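Local coordinates for protein type-iv like pilin ttha1219 (Thermus thermophilus, PDB 5G23) that probably serves as a type IV pilin-like subunit of the pilus machinery associated with natural competence and DNA uptake, at residues E94-E99 with E103-G108; G153-Q158 with A175-L180. All coordinates share one frame; numbering follows the deposited sequence.

Contact 1: residues E94-E99 with E103-G108; sequences EEICGE and EVRGTG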
loop_
_atom_site.group_PDB
_atom_site.type_symbol
_atom_site.label_atom_id
_atom_site.label_comp_id
_atom_site.label_asym_id
_atom_site.label_seq_id
_atom_site.Cartn_x
_atom_site.Cartn_y
_atom_site.Cartn_z
ATOM N N GLU B 94 -6.956 -0.417 11.275
ATOM C CA GLU B 94 -6.167 0.355 10.344
ATOM C C GLU B 94 -4.971 0.941 11.078
ATOM O O GLU B 94 -5.097 1.493 12.168
ATOM C CB GLU B 94 -6.985 1.438 9.641
ATOM C CG GLU B 94 -8.311 0.858 8.992
ATOM C CD GLU B 94 -8.126 0.223 7.583
ATOM O OE1 GLU B 94 -7.660 0.956 6.664
ATOM O OE2 GLU B 94 -8.433 -1.002 7.359
ATOM N N GLU B 95 -3.788 0.750 10.490
ATOM C CA GLU B 95 -2.557 1.135 11.105
ATOM C C GLU B 95 -2.546 2.597 11.538
ATOM O O GLU B 95 -2.115 2.909 12.629
ATOM C CB GLU B 95 -1.398 0.922 10.114
ATOM C CG GLU B 95 -0.046 0.855 10.772
ATOM C CD GLU B 95 1.121 0.867 9.810
ATOM O OE1 GLU B 95 0.866 0.939 8.556
ATOM O OE2 GLU B 95 2.269 0.735 10.312
ATOM N N ILE B 96 -2.960 3.488 10.635
ATOM C CA ILE B 96 -2.912 4.931 10.887
ATOM C C ILE B 96 -3.806 5.322 12.068
ATOM O O ILE B 96 -3.518 6.298 12.727
ATOM C CB ILE B 96 -3.312 5.753 9.624
ATOM C CG1 ILE B 96 -2.853 7.223 9.822
ATOM C CG2 ILE B 96 -4.816 5.608 9.356
ATOM C CD1 ILE B 96 -1.377 7.443 9.535
ATOM N N CYS B 97 -4.860 4.533 12.337
ATOM C CA CYS B 97 -5.744 4.708 13.490
ATOM C C CYS B 97 -5.120 4.324 14.810
ATOM O O CYS B 97 -5.678 4.605 15.824
ATOM C CB CYS B 97 -7.041 3.880 13.340
ATOM S SG CYS B 97 -8.084 4.526 12.021
ATOM N N GLY B 98 -3.989 3.640 14.801
ATOM C CA GLY B 98 -3.271 3.305 16.023
ATOM C C GLY B 98 -3.435 4.117 17.306
ATOM O O GLY B 98 -3.568 3.527 18.377
ATOM N N GLU B 99 -3.404 5.456 17.207
ATOM C CA GLU B 99 -3.612 6.362 18.352
ATOM C C GLU B 99 -4.923 7.218 18.266
ATOM O O GLU B 99 -5.068 8.242 18.964
ATOM C CB GLU B 99 -2.411 7.299 18.484
ATOM C CG GLU B 99 -1.030 6.651 18.346
ATOM C CD GLU B 99 0.025 7.722 18.128
ATOM O OE1 GLU B 99 -0.361 8.800 17.624
ATOM O OE2 GLU B 99 1.216 7.502 18.472
ATOM N N GLU B 103 -11.910 8.255 17.157
ATOM C CA GLU B 103 -11.635 9.612 16.642
ATOM C C GLU B 103 -11.612 9.663 15.107
ATOM O O GLU B 103 -11.220 8.705 14.438
ATOM C CB GLU B 103 -10.324 10.096 17.273
ATOM C CG GLU B 103 -10.543 10.417 18.739
ATOM C CD GLU B 103 -9.248 10.652 19.528
ATOM O OE1 GLU B 103 -8.117 10.473 18.964
ATOM O OE2 GLU B 103 -9.394 10.999 20.738
ATOM N N VAL B 104 -11.921 10.839 14.578
ATOM C CA VAL B 104 -11.951 11.050 13.128
ATOM C C VAL B 104 -10.563 11.272 12.568
ATOM O O VAL B 104 -9.742 12.001 13.152
ATOM C CB VAL B 104 -12.796 12.316 12.827
ATOM C CG1 VAL B 104 -12.868 12.570 11.332
ATOM C CG2 VAL B 104 -14.182 12.170 13.371
ATOM N N ARG B 105 -10.268 10.651 11.426
ATOM C CA ARG B 105 -9.044 10.872 10.717
ATOM C C ARG B 105 -9.335 11.314 9.276
ATOM O O ARG B 105 -10.362 10.983 8.740
ATOM C CB ARG B 105 -8.254 9.612 10.662
ATOM C CG ARG B 105 -7.713 9.385 12.077
ATOM C CD ARG B 105 -6.462 8.553 12.072
ATOM N NE ARG B 105 -5.458 9.295 11.339
ATOM C CZ ARG B 105 -4.518 10.033 11.908
ATOM N NH1 ARG B 105 -4.450 10.138 13.226
ATOM N NH2 ARG B 105 -3.645 10.654 11.118
ATOM N N GLY B 106 -8.424 12.090 8.718
ATOM C CA GLY B 106 -8.489 12.521 7.339
ATOM C C GLY B 106 -7.347 11.960 6.524
ATOM O O GLY B 106 -6.258 11.643 7.017
ATOM N N THR B 107 -7.577 11.950 5.238
ATOM C CA THR B 107 -6.633 11.484 4.282
ATOM C C THR B 107 -6.803 12.278 3.009
ATOM O O THR B 107 -7.933 12.643 2.632
ATOM C CB THR B 107 -6.824 9.951 4.065
ATOM O OG1 THR B 107 -5.686 9.437 3.351
ATOM C CG2 THR B 107 -8.107 9.625 3.301
ATOM N N GLY B 108 -5.703 12.538 2.341
ATOM C CA GLY B 108 -5.709 13.287 1.051
ATOM C C GLY B 108 -4.609 12.896 0.064
ATOM O O GLY B 108 -3.458 12.588 0.453
#
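The guanidinium of Arg-105 lies under the turn formed by Ile-96 and Cys-97, and one of its faces receives two atoms of the same isoleucine. Ile-96 CG1 comes over this face to 3.7 Å from Arg-105 NE, while Ile-96 O sits above the same face, displaced toward the rim, 3.8 Å from Arg-105 NE. Neither is a hydrogen bond: the methylene gives apolar cover, and the carbonyl oxygen above the plane is probably attracted by the cation. Arg-105 NH1 is hydrogen-bonded to Ser-100 OG, just past the turn. Arg-105 reaches this place because its chain bends at chi3 (63°), turning the flat end under the turn. An arginine suits the site, as its methylenes can pack while its end remains polar. Arg-105 CD rests 4.3 Å from Cys-97 SG. The turn is tightened by Gly-98 N bonding to Glu-95 O at 3.0 Å; a side chain at Gly-98 would crowd that same oxygen. Further along, Glu-103 OE1 and Glu-99 O lie 3.8 Å apart, two acceptors whose closeness is consistent with their sharing Lys-122 NZ, by a salt bridge and a hydrogen bond respectively. The carboxylate of Glu-99 faces Arg-105 only at long range, Glu-99 OE1 standing 6.2 Å from Arg-105 NH1, so any attraction there is likely to be modest. The whole is a beta-hairpin with a long connecting loop: strands 82-88 and 104-112 are neighbours in the larger antiparallel sheet, with Arg-105 paired to Phe-87 and Glu-103 to Cys-89, and the loop folds back onto the second strand, its first part tied by the Cys-89 to Cys-97 disulfide.

Contact 2: residues G153-Q158 with A175-L180; sequences GTWKRQ and ALALYL
Trp-155 packs on Ala-175 and Ala-177 in a buried apolar contact between next-but-one strands of the four-stranded antiparallel sheet. Strands 154-156 and 173-184 both pair with 141-151, which runs between them, so the tryptophan has to reach past a neighbour. The segment axes approach to 8.8 Å, with 49° between their directions, as the normal twist of a sheet gives over two strands. A large side chain such as tryptophan can span this distance; with CG anti to the carbonyl carbon (chi1 -77°), the six-membered ring is carried to strand 175-180. Alanines suit the receiving side, because their single methyl groups leave room for the indole. They lie on the sheet face turned from helix 44-61, which Leu-178 meets from the other face through Leu-60, and Ala-177 also touches Leu-205 and Ile-228. Replacing Trp-155 by an alanine would probably remove the indole's part of the cover over Ala-175 and Ala-177 and open a gap where the six-membered ring lay. The ring comes in by its outer corner: Trp-155 CH2 lies 4.2 Å from Ala-175 CB, Leu-176 C meets the edge near the ring plane, and Trp-155 CZ3 approaches Ala-177 CB obliquely at 3.5 Å.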
loop_
_atom_site.group_PDB
_atom_site.type_symbol
_atom_site.label_atom_id
_atom_site.label_comp_id
_atom_site.label_asym_id
_atom_site.label_seq_id
_atom_site.Cartn_x
_atom_site.Cartn_y
_atom_site.Cartn_z
ATOM N N GLY B 153 -25.719 4.920 -10.624
ATOM C CA GLY B 153 -25.598 4.455 -12.003
ATOM C C GLY B 153 -24.987 5.405 -13.041
ATOM O O GLY B 153 -24.702 4.968 -14.117
ATOM N N THR B 154 -24.773 6.705 -12.723
ATOM C CA THR B 154 -24.095 7.614 -13.614
ATOM C C THR B 154 -22.667 7.989 -13.099
ATOM O O THR B 154 -22.502 8.441 -11.972
ATOM C CB THR B 154 -24.897 8.922 -13.723
ATOM O OG1 THR B 154 -26.173 8.595 -14.248
ATOM C CG2 THR B 154 -24.253 9.917 -14.651
ATOM N N TRP B 155 -21.669 7.881 -13.952
ATOM C CA TRP B 155 -20.311 8.281 -13.605
ATOM C C TRP B 155 -20.158 9.808 -13.815
ATOM O O TRP B 155 -20.634 10.341 -14.843
ATOM C CB TRP B 155 -19.260 7.512 -14.472
ATOM C CG TRP B 155 -19.051 6.093 -14.003
ATOM C CD1 TRP B 155 -19.636 4.959 -14.498
ATOM C CD2 TRP B 155 -18.229 5.676 -12.915
ATOM N NE1 TRP B 155 -19.216 3.856 -13.737
ATOM C CE2 TRP B 155 -18.348 4.279 -12.791
ATOM C CE3 TRP B 155 -17.460 6.360 -11.994
ATOM C CZ2 TRP B 155 -17.695 3.563 -11.803
ATOM C CZ3 TRP B 155 -16.767 5.634 -11.049
ATOM C CH2 TRP B 155 -16.906 4.275 -10.948
ATOM N N LYS B 156 -19.521 10.495 -12.854
ATOM C CA LYS B 156 -19.383 11.949 -12.924
ATOM C C LYS B 156 -17.939 12.311 -12.586
ATOM O O LYS B 156 -17.232 11.543 -11.908
ATOM C CB LYS B 156 -20.349 12.578 -11.903
ATOM C CG LYS B 156 -21.827 12.365 -12.243
ATOM C CD LYS B 156 -22.798 12.913 -11.251
ATOM C CE LYS B 156 -24.204 12.605 -11.759
ATOM N NZ LYS B 156 -25.202 13.216 -10.907
ATOM N N ARG B 157 -17.494 13.473 -13.074
ATOM C CA ARG B 157 -16.205 14.017 -12.633
ATOM C C ARG B 157 -16.347 15.503 -12.562
ATOM O O ARG B 157 -16.431 16.221 -13.574
ATOM C CB ARG B 157 -15.030 13.606 -13.526
ATOM C CG ARG B 157 -13.709 14.263 -13.179
ATOM C CD ARG B 157 -12.489 13.685 -13.879
ATOM N NE ARG B 157 -11.291 14.513 -13.718
ATOM C CZ ARG B 157 -11.021 15.622 -14.439
ATOM N NH1 ARG B 157 -11.800 16.000 -15.414
ATOM N NH2 ARG B 157 -10.000 16.381 -14.145
ATOM N N GLN B 158 -16.488 15.936 -11.327
ATOM C CA GLN B 158 -16.854 17.307 -11.057
ATOM C C GLN B 158 -16.573 17.509 -9.587
ATOM O O GLN B 158 -16.424 16.548 -8.817
ATOM C CB GLN B 158 -18.324 17.582 -11.368
ATOM C CG GLN B 158 -19.312 16.670 -10.676
ATOM C CD GLN B 158 -20.720 16.726 -11.243
ATOM O OE1 GLN B 158 -20.925 16.494 -12.444
ATOM N NE2 GLN B 158 -21.662 17.107 -10.423
ATOM N N ALA B 175 -19.095 4.298 -5.659
ATOM C CA ALA B 175 -17.720 3.915 -6.063
ATOM C C ALA B 175 -16.934 5.068 -6.584
ATOM O O ALA B 175 -17.513 6.077 -7.000
ATOM C CB ALA B 175 -17.742 2.789 -7.063
ATOM N N LEU B 176 -15.613 4.932 -6.582
ATOM C CA LEU B 176 -14.681 5.884 -7.182
ATOM C C LEU B 176 -13.921 5.139 -8.273
ATOM O O LEU B 176 -13.637 3.949 -8.108
ATOM C CB LEU B 176 -13.682 6.428 -6.192
ATOM C CG LEU B 176 -14.245 7.165 -4.982
ATOM C CD1 LEU B 176 -13.116 7.562 -4.061
ATOM C CD2 LEU B 176 -15.030 8.404 -5.409
ATOM N N ALA B 177 -13.638 5.839 -9.334
ATOM C CA ALA B 177 -12.713 5.376 -10.338
ATOM C C ALA B 177 -11.481 6.251 -10.302
ATOM O O ALA B 177 -11.568 7.486 -10.368
ATOM C CB ALA B 177 -13.323 5.420 -11.716
ATOM N N LEU B 178 -10.316 5.622 -10.197
ATOM C CA LEU B 178 -9.049 6.302 -10.167
ATOM C C LEU B 178 -8.184 5.889 -11.365
ATOM O O LEU B 178 -8.224 4.722 -11.783
ATOM C CB LEU B 178 -8.328 5.999 -8.866
ATOM C CG LEU B 178 -9.107 6.567 -7.688
ATOM C CD1 LEU B 178 -9.889 5.436 -7.094
ATOM C CD2 LEU B 178 -8.179 7.121 -6.669
ATOM N N TYR B 179 -7.496 6.874 -11.940
ATOM C CA TYR B 179 -6.653 6.661 -13.113
ATOM C C TYR B 179 -5.304 7.334 -12.906
ATOM O O TYR B 179 -5.237 8.467 -12.510
ATOM C CB TYR B 179 -7.330 7.232 -14.373
ATOM C CG TYR B 179 -6.456 7.191 -15.585
ATOM C CD1 TYR B 179 -6.388 6.068 -16.387
ATOM C CD2 TYR B 179 -5.680 8.317 -15.951
ATOM C CE1 TYR B 179 -5.573 6.009 -17.502
ATOM C CE2 TYR B 179 -4.864 8.291 -17.076
ATOM C CZ TYR B 179 -4.840 7.143 -17.873
ATOM O OH TYR B 179 -4.029 7.098 -18.912
ATOM N N LEU B 180 -4.225 6.580 -13.220
ATOM C CA LEU B 180 -2.900 7.113 -13.269
ATOM C C LEU B 180 -2.255 6.809 -14.635
ATOM O O LEU B 180 -2.439 5.692 -15.204
ATOM C CB LEU B 180 -2.043 6.472 -12.175
ATOM C CG LEU B 180 -2.295 6.915 -10.745
ATOM C CD1 LEU B 180 -1.610 5.968 -9.767
ATOM C CD2 LEU B 180 -1.767 8.344 -10.603
#

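Overall arrangement
Contact 1 closes before contact 2 opens, so the two follow one another along the chain, and their centres lie 24 Å apart on opposite sides of the chain's centre. Their nearest atoms are about 9 Å apart and do not touch. Each belongs to a different antiparallel sheet: 94-99 with 103-108 concerns the seven-stranded one, at the surface, whereas 153-158 with 175-180 is a buried contact on one face of the four-stranded one. Helix 44-61 is a shared neighbour, reached by Thr-107 through Glu-59 and by Leu-178 through Leu-60. The pair thus samples a loop-covered surface of one sheet and the apolar interior beside the other in one pilin-like globular region.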